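Local atomic coordinates of uncharacterized protein (Enterococcus faecalis, PDB entry 3D3Y), a protein that is of unknown function but is probably related to M16 peptidases, carries a domain like their inactive one, and may bind a metal ion. Residues 269-274 / 403-408. Sequence-based numbering, arbitrary orientation.
With EDO (1,2-ethanediol), chain H.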
ATOM      1  N   ASP A 269      18.185  -3.566  -0.871  1.00 30.80           N
ATOM      2  CA  ASP A 269      19.170  -4.176  -1.801  1.00 30.73           C
ATOM      3  C   ASP A 269      20.237  -3.164  -2.222  1.00 29.96           C
ATOM      4  O   ASP A 269      20.016  -1.965  -2.180  1.00 30.86           O
ATOM      5  CB  ASP A 269      18.489  -4.673  -3.078  1.00 30.44           C
ATOM      6  CG  ASP A 269      17.873  -6.067  -2.938  1.00 34.30           C
ATOM      7  OD1 ASP A 269      18.038  -6.688  -1.874  1.00 34.97           O
ATOM      8  OD2 ASP A 269      17.191  -6.523  -3.901  1.00 33.93           O
ATOM      9  N   SER A 270      21.371  -3.678  -2.682  1.00 29.13           N
ATOM     10  CA  SER A 270      22.472  -2.881  -3.201  1.00 29.13           C
ATOM     11  C   SER A 270      22.078  -1.771  -4.194  1.00 29.36           C
ATOM     12  O   SER A 270      22.517  -0.627  -4.022  1.00 29.88           O
ATOM     13  CB  SER A 270      23.508  -3.817  -3.816  1.00 28.22           C
ATOM     14  OG  SER A 270      23.982  -4.715  -2.794  1.00 31.24           O
ATOM     15  N   TYR A 271      21.252  -2.112  -5.189  1.00 28.35           N
ATOM     16  CA  TYR A 271      20.794  -1.175  -6.211  1.00 29.54           C
ATOM     17  C   TYR A 271      19.477  -0.457  -5.919  1.00 29.69           C
ATOM     18  O   TYR A 271      18.903   0.202  -6.812  1.00 30.19           O
ATOM     19  CB  TYR A 271      20.781  -1.838  -7.600  1.00 30.26           C
ATOM     20  CG  TYR A 271      22.207  -2.024  -8.123  1.00 31.41           C
ATOM     21  CD1 TYR A 271      22.870  -0.979  -8.785  1.00 32.05           C
ATOM     22  CD2 TYR A 271      22.910  -3.218  -7.905  1.00 32.10           C
ATOM     23  CE1 TYR A 271      24.200  -1.117  -9.249  1.00 31.54           C
ATOM     24  CE2 TYR A 271      24.240  -3.366  -8.363  1.00 32.56           C
ATOM     25  CZ  TYR A 271      24.868  -2.301  -9.031  1.00 32.39           C
ATOM     26  OH  TYR A 271      26.169  -2.421  -9.490  1.00 32.90           O
ATOM     27  N   TYR A 272      19.020  -0.540  -4.672  1.00 29.89           N
ATOM     28  CA  TYR A 272      17.779   0.162  -4.274  1.00 30.14           C
ATOM     29  C   TYR A 272      17.822   1.648  -4.627  1.00 29.64           C
ATOM     30  O   TYR A 272      16.896   2.166  -5.250  1.00 29.25           O
ATOM     31  CB  TYR A 272      17.489  -0.031  -2.787  1.00 30.46           C
ATOM     32  CG  TYR A 272      16.237   0.719  -2.324  1.00 31.24           C
ATOM     33  CD1 TYR A 272      14.964   0.186  -2.520  1.00 31.02           C
ATOM     34  CD2 TYR A 272      16.345   1.971  -1.721  1.00 32.79           C
ATOM     35  CE1 TYR A 272      13.793   0.897  -2.088  1.00 34.02           C
ATOM     36  CE2 TYR A 272      15.216   2.688  -1.297  1.00 36.23           C
ATOM     37  CZ  TYR A 272      13.947   2.149  -1.499  1.00 32.73           C
ATOM     38  OH  TYR A 272      12.881   2.868  -1.031  1.00 34.05           O
ATOM     39  N   PHE A 273      18.861   2.367  -4.191  1.00 29.44           N
ATOM     40  CA  PHE A 273      18.917   3.816  -4.453  1.00 29.67           C
ATOM     41  C   PHE A 273      19.120   4.152  -5.937  1.00 29.42           C
ATOM     42  O   PHE A 273      18.457   5.060  -6.480  1.00 28.90           O
ATOM     43  CB  PHE A 273      19.976   4.503  -3.553  1.00 29.38           C
ATOM     44  CG  PHE A 273      19.547   4.572  -2.134  1.00 31.35           C
ATOM     45  CD1 PHE A 273      18.767   5.644  -1.684  1.00 32.72           C
ATOM     46  CD2 PHE A 273      19.849   3.527  -1.248  1.00 32.01           C
ATOM     47  CE1 PHE A 273      18.308   5.690  -0.379  1.00 32.44           C
ATOM     48  CE2 PHE A 273      19.387   3.561   0.068  1.00 31.01           C
ATOM     49  CZ  PHE A 273      18.631   4.639   0.499  1.00 31.15           C
ATOM     50  N   ALA A 274      20.017   3.402  -6.589  1.00 29.00           N
ATOM     51  CA  ALA A 274      20.208   3.496  -8.050  1.00 30.26           C
ATOM     52  C   ALA A 274      18.872   3.345  -8.809  1.00 29.93           C
ATOM     53  O   ALA A 274      18.633   4.013  -9.807  1.00 29.98           O
ATOM     54  CB  ALA A 274      21.213   2.409  -8.514  1.00 29.72           C
ATOM     55  N   ILE A 403      23.221   3.508 -12.533  1.00 28.88           N
ATOM     56  CA  ILE A 403      21.955   3.666 -13.262  1.00 28.68           C
ATOM     57  C   ILE A 403      21.909   2.768 -14.495  1.00 29.45           C
ATOM     58  O   ILE A 403      20.840   2.156 -14.790  1.00 29.87           O
ATOM     59  CB  ILE A 403      21.724   5.159 -13.646  1.00 29.24           C
ATOM     60  CG1 ILE A 403      21.672   6.053 -12.384  1.00 28.11           C
ATOM     61  CG2 ILE A 403      20.449   5.307 -14.535  1.00 28.02           C
ATOM     62  CD1 ILE A 403      21.921   7.529 -12.606  1.00 27.97           C
ATOM     63  N   GLN A 404      23.038   2.695 -15.218  1.00 29.82           N
ATOM     64  CA  GLN A 404      23.172   1.848 -16.404  1.00 30.91           C
ATOM     65  C   GLN A 404      22.999   0.382 -16.021  1.00 31.20           C
ATOM     66  O   GLN A 404      22.342  -0.397 -16.742  1.00 30.23           O
ATOM     67  CB  GLN A 404      24.562   1.997 -17.062  1.00 30.26           C
ATOM     68  CG  GLN A 404      24.891   3.344 -17.675  1.00 31.10           C
ATOM     69  CD  GLN A 404      26.302   3.371 -18.245  1.00 31.12           C
ATOM     70  OE1 GLN A 404      27.231   3.874 -17.596  1.00 33.37           O
ATOM     71  NE2 GLN A 404      26.476   2.829 -19.444  1.00 27.94           N
ATOM     72  N   GLU A 405      23.608  -0.005 -14.896  1.00 31.10           N
ATOM     73  CA  GLU A 405      23.430  -1.386 -14.396  1.00 32.41           C
ATOM     74  C   GLU A 405      21.945  -1.734 -14.051  1.00 32.14           C
ATOM     75  O   GLU A 405      21.462  -2.816 -14.404  1.00 32.72           O
ATOM     76  CB  GLU A 405      24.377  -1.663 -13.212  1.00 33.04           C
ATOM     77  CG  GLU A 405      24.275  -3.049 -12.588  1.00 35.65           C
ATOM     78  CD  GLU A 405      24.582  -4.172 -13.577  1.00 40.76           C
ATOM     79  OE1 GLU A 405      25.355  -3.944 -14.550  1.00 39.43           O
ATOM     80  OE2 GLU A 405      24.040  -5.290 -13.366  1.00 42.92           O
ATOM     81  N   VAL A 406      21.241  -0.840 -13.367  1.00 31.30           N
ATOM     82  CA  VAL A 406      19.806  -1.014 -13.102  1.00 31.46           C
ATOM     83  C   VAL A 406      19.082  -1.191 -14.456  1.00 31.88           C
ATOM     84  O   VAL A 406      18.274  -2.113 -14.632  1.00 30.46           O
ATOM     85  CB  VAL A 406      19.224   0.205 -12.302  1.00 31.85           C
ATOM     86  CG1 VAL A 406      17.678   0.242 -12.339  1.00 30.73           C
ATOM     87  CG2 VAL A 406      19.741   0.155 -10.854  1.00 30.71           C
ATOM     88  N   ALA A 407      19.411  -0.332 -15.417  1.00 31.58           N
ATOM     89  CA  ALA A 407      18.759  -0.395 -16.751  1.00 33.16           C
ATOM     90  C   ALA A 407      19.027  -1.734 -17.456  1.00 33.27           C
ATOM     91  O   ALA A 407      18.130  -2.301 -18.115  1.00 34.34           O
ATOM     92  CB  ALA A 407      19.226   0.764 -17.611  1.00 32.10           C
ATOM     93  N   LYS A 408      20.251  -2.251 -17.320  1.00 34.06           N
ATOM     94  CA  LYS A 408      20.593  -3.549 -17.923  1.00 34.86           C
ATOM     95  C   LYS A 408      19.898  -4.716 -17.225  1.00 34.99           C
ATOM     96  O   LYS A 408      19.575  -5.717 -17.867  1.00 34.34           O
ATOM     97  CB  LYS A 408      22.117  -3.773 -17.950  1.00 34.62           C
ATOM     98  CG  LYS A 408      22.843  -2.918 -19.001  1.00 38.28           C
ATOM     99  CD  LYS A 408      24.370  -2.957 -18.800  1.00 38.24           C
ATOM    100  CE  LYS A 408      25.064  -1.998 -19.772  1.00 42.76           C
ATOM    101  NZ  LYS A 408      26.496  -1.801 -19.364  1.00 45.53           N
TER
HETATM  102  C1  EDO H 429      21.687  -7.549  -4.168  1.00 47.04           C
HETATM  103  O1  EDO H 429      22.374  -6.910  -5.242  1.00 48.57           O
HETATM  104  C2  EDO H 429      21.798  -6.604  -3.000  1.00 45.24           C
HETATM  105  O2  EDO H 429      21.091  -7.113  -1.885  1.00 50.05           O
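V406 and A274 form the buried apolar part of this contact. CG2 of V406 lies 3.6 Å from CB of A274. V406 CG2 also lies 3.9 Å from Y271 CD1. With chi1 at 165°, CG1 of V406 lies opposite the backbone N, and CG2 is the branch that reaches A274 and Y271. I403 adds a looser touch, with its CG1 4.5 Å from the carbonyl O of A274.

Y271 extends the packing to E405. The two side chains cross at about a right angle. CG of E405 lies 3.7 Å from CZ and 3.7 Å from OH of Y271, so the aliphatic part of the glutamate does the touching. The E405 carboxylate plane is turned 49° from the ring. Its OE2 pairs with R409 NE in a salt bridge, one helical turn on. No hydrogen bond joins the two segments.

In 269-274, a type I turn from D269 to Y272 leads into the helix, with Y271 at the N-cap position. An ethanediol molecule, probably from the crystallisation liquor, gives D269 OD1 a weak hydrogen bond from O2 (3.1 Å).

This is plain apolar packing of the start of helix 272-284 against helix 400-409, within the half of the chain built on the five-stranded mixed sheet. Residues 269-274 fall in the part that resembles the M16 inactive domain. V406 also touches L275 and F278 of helix 272-284. Helix 326-341 packs on I403 and A407, and helix 400-409 leads into strand 411-421 of that sheet.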